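Side-chain contact in gamma-glutamyltranspeptidase (Streptomyces lincolnensis, PDB 6J3A), which probably cleaves an amide bond or transfers the acyl group, as an LmbA-like homologue of gamma-glutamyltranspeptidase in the Ntn-hydrolase clan: residues A[444-449]-A[456-461]. Sequence-based numbering, arbitrary orientation.
Sequences QSNPVV and LGTRLQ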
loop_
_atom_site.group_PDB
_atom_site.type_symbol
_atom_site.label_atom_id
_atom_site.label_comp_id
_atom_site.label_asym_id
_atom_site.label_seq_id
_atom_site.Cartn_x
_atom_site.Cartn_y
_atom_site.Cartn_z
ATOM N N GLN A 444 -26.866 -2.913 -8.884
ATOM C CA GLN A 444 -28.022 -3.029 -7.980
ATOM C C GLN A 444 -29.197 -2.138 -8.379
ATOM O O GLN A 444 -30.191 -2.068 -7.638
ATOM C CB GLN A 444 -27.627 -2.718 -6.521
ATOM C CG GLN A 444 -27.253 -1.262 -6.234
ATOM C CD GLN A 444 -25.752 -0.978 -6.245
ATOM O OE1 GLN A 444 -25.276 -0.184 -5.438
ATOM N NE2 GLN A 444 -25.004 -1.607 -7.155
ATOM N N SER A 445 -29.077 -1.457 -9.524
ATOM C CA SER A 445 -30.060 -0.439 -9.943
ATOM C C SER A 445 -30.567 -0.505 -11.400
ATOM O O SER A 445 -31.446 0.270 -11.767
ATOM C CB SER A 445 -29.504 0.951 -9.627
ATOM O OG SER A 445 -29.254 1.091 -8.229
ATOM N N ASN A 446 -30.041 -1.422 -12.210
ATOM C CA ASN A 446 -30.669 -1.780 -13.485
ATOM C C ASN A 446 -30.400 -3.239 -13.820
ATOM O O ASN A 446 -29.364 -3.792 -13.445
ATOM C CB ASN A 446 -30.184 -0.886 -14.637
ATOM C CG ASN A 446 -31.144 0.257 -14.946
ATOM O OD1 ASN A 446 -32.301 0.041 -15.298
ATOM N ND2 ASN A 446 -30.650 1.483 -14.847
ATOM N N PRO A 447 -31.327 -3.868 -14.548
ATOM C CA PRO A 447 -31.034 -5.211 -15.017
ATOM C C PRO A 447 -29.851 -5.200 -15.991
ATOM O O PRO A 447 -29.698 -4.262 -16.776
ATOM C CB PRO A 447 -32.319 -5.602 -15.756
ATOM C CG PRO A 447 -32.845 -4.303 -16.274
ATOM C CD PRO A 447 -32.556 -3.330 -15.163
ATOM N N VAL A 448 -29.034 -6.238 -15.924
ATOM C CA VAL A 448 -27.964 -6.438 -16.882
ATOM C C VAL A 448 -28.495 -6.492 -18.312
ATOM O O VAL A 448 -29.463 -7.185 -18.609
ATOM C CB VAL A 448 -27.179 -7.732 -16.569
ATOM C CG1 VAL A 448 -26.278 -8.156 -17.734
ATOM C CG2 VAL A 448 -26.342 -7.530 -15.313
ATOM N N VAL A 449 -27.834 -5.753 -19.189
ATOM C CA VAL A 449 -28.023 -5.893 -20.627
ATOM C C VAL A 449 -27.425 -7.249 -21.028
ATOM O O VAL A 449 -26.199 -7.390 -21.089
ATOM C CB VAL A 449 -27.344 -4.750 -21.414
ATOM C CG1 VAL A 449 -27.631 -4.881 -22.909
ATOM C CG2 VAL A 449 -27.776 -3.372 -20.895
ATOM N N LEU A 456 -27.379 -0.379 -17.602
ATOM C CA LEU A 456 -27.439 1.068 -17.760
ATOM C C LEU A 456 -27.382 1.814 -16.421
ATOM O O LEU A 456 -27.645 1.250 -15.339
ATOM C CB LEU A 456 -28.723 1.458 -18.495
ATOM C CG LEU A 456 -28.733 1.161 -19.997
ATOM C CD1 LEU A 456 -30.159 1.043 -20.513
ATOM C CD2 LEU A 456 -27.987 2.239 -20.764
ATOM N N GLY A 457 -27.058 3.099 -16.528
ATOM C CA GLY A 457 -26.887 3.969 -15.372
ATOM C C GLY A 457 -28.194 4.468 -14.799
ATOM O O GLY A 457 -29.264 4.051 -15.230
ATOM N N THR A 458 -28.097 5.351 -13.811
ATOM C CA THR A 458 -29.264 5.902 -13.124
ATOM C C THR A 458 -29.083 7.372 -12.716
ATOM O O THR A 458 -29.622 7.803 -11.686
ATOM C CB THR A 458 -29.564 5.095 -11.851
ATOM O OG1 THR A 458 -28.411 5.104 -11.000
ATOM C CG2 THR A 458 -29.959 3.650 -12.191
ATOM N N ARG A 459 -28.348 8.144 -13.519
ATOM C CA ARG A 459 -27.951 9.500 -13.097
ATOM C C ARG A 459 -29.059 10.540 -13.246
ATOM O O ARG A 459 -29.060 11.539 -12.525
ATOM C CB ARG A 459 -26.686 9.964 -13.819
ATOM C CG ARG A 459 -25.927 11.126 -13.164
ATOM C CD ARG A 459 -25.361 10.815 -11.786
ATOM N NE ARG A 459 -24.484 9.648 -11.811
ATOM C CZ ARG A 459 -23.836 9.143 -10.769
ATOM N NH1 ARG A 459 -23.946 9.690 -9.563
ATOM N NH2 ARG A 459 -23.077 8.063 -10.934
ATOM N N LEU A 460 -30.020 10.300 -14.137
ATOM C CA LEU A 460 -31.197 11.188 -14.244
ATOM C C LEU A 460 -32.002 11.290 -12.951
ATOM O O LEU A 460 -32.813 12.200 -12.802
ATOM C CB LEU A 460 -32.117 10.780 -15.400
ATOM C CG LEU A 460 -31.460 10.753 -16.782
ATOM C CD1 LEU A 460 -32.453 10.347 -17.855
ATOM C CD2 LEU A 460 -30.874 12.104 -17.131
ATOM N N GLN A 461 -31.761 10.382 -12.009
ATOM C CA GLN A 461 -32.383 10.459 -10.689
ATOM C C GLN A 461 -32.132 11.757 -9.941
ATOM O O GLN A 461 -32.894 12.107 -9.047
ATOM C CB GLN A 461 -31.987 9.259 -9.824
ATOM C CG GLN A 461 -30.663 9.361 -9.097
ATOM C CD GLN A 461 -30.416 8.136 -8.255
ATOM O OE1 GLN A 461 -30.911 8.032 -7.127
ATOM N NE2 GLN A 461 -29.667 7.184 -8.800
HETATM O O HOH W 1 -29.791 -1.689 -18.036
#
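N446, its chi1 turned to -98°, swings its carboxamide over the L456-G457 backbone, while T458, with OG1 between its own N and carbonyl carbon (chi1 57°), sets CG2 beside that N and presents the methyl to S445 and N446. N446 ND2 donates to L456 O at 3.1 Å, the N-H bent to 138°. It reaches this oxygen from above the carbonyl plane, off the lone pairs, and the oxygen in turn is tilted from the amide plane. G457 O lies 2.9 Å from the same ND2, at too poor an angle to bond; a weak bond to G102 O gives the nitrogen a second acceptor. N446 CB also rests on L456 O at 3.4 Å. The T458 methyl packs alongside, with CG2 3.5 Å from N446 ND2 and 3.8 Å from S445 CB. An alanine at N446 would remove the amide and is likely to leave L456 O without this donor and the T458 methyl without this neighbour. Farther along, a water donates to P447 O (2.9 Å) and accepts from L456 N (2.8 Å), bridging two atoms too far apart to bond directly. Helix 220-229 meets V449 through A224 and Q228, and L456 through L225. Asparagine and water thus tie together the two segments at the open base of a short antiparallel beta-hairpin, strands 448-449 and 454-455, within the gamma-glutamyltranspeptidase fold.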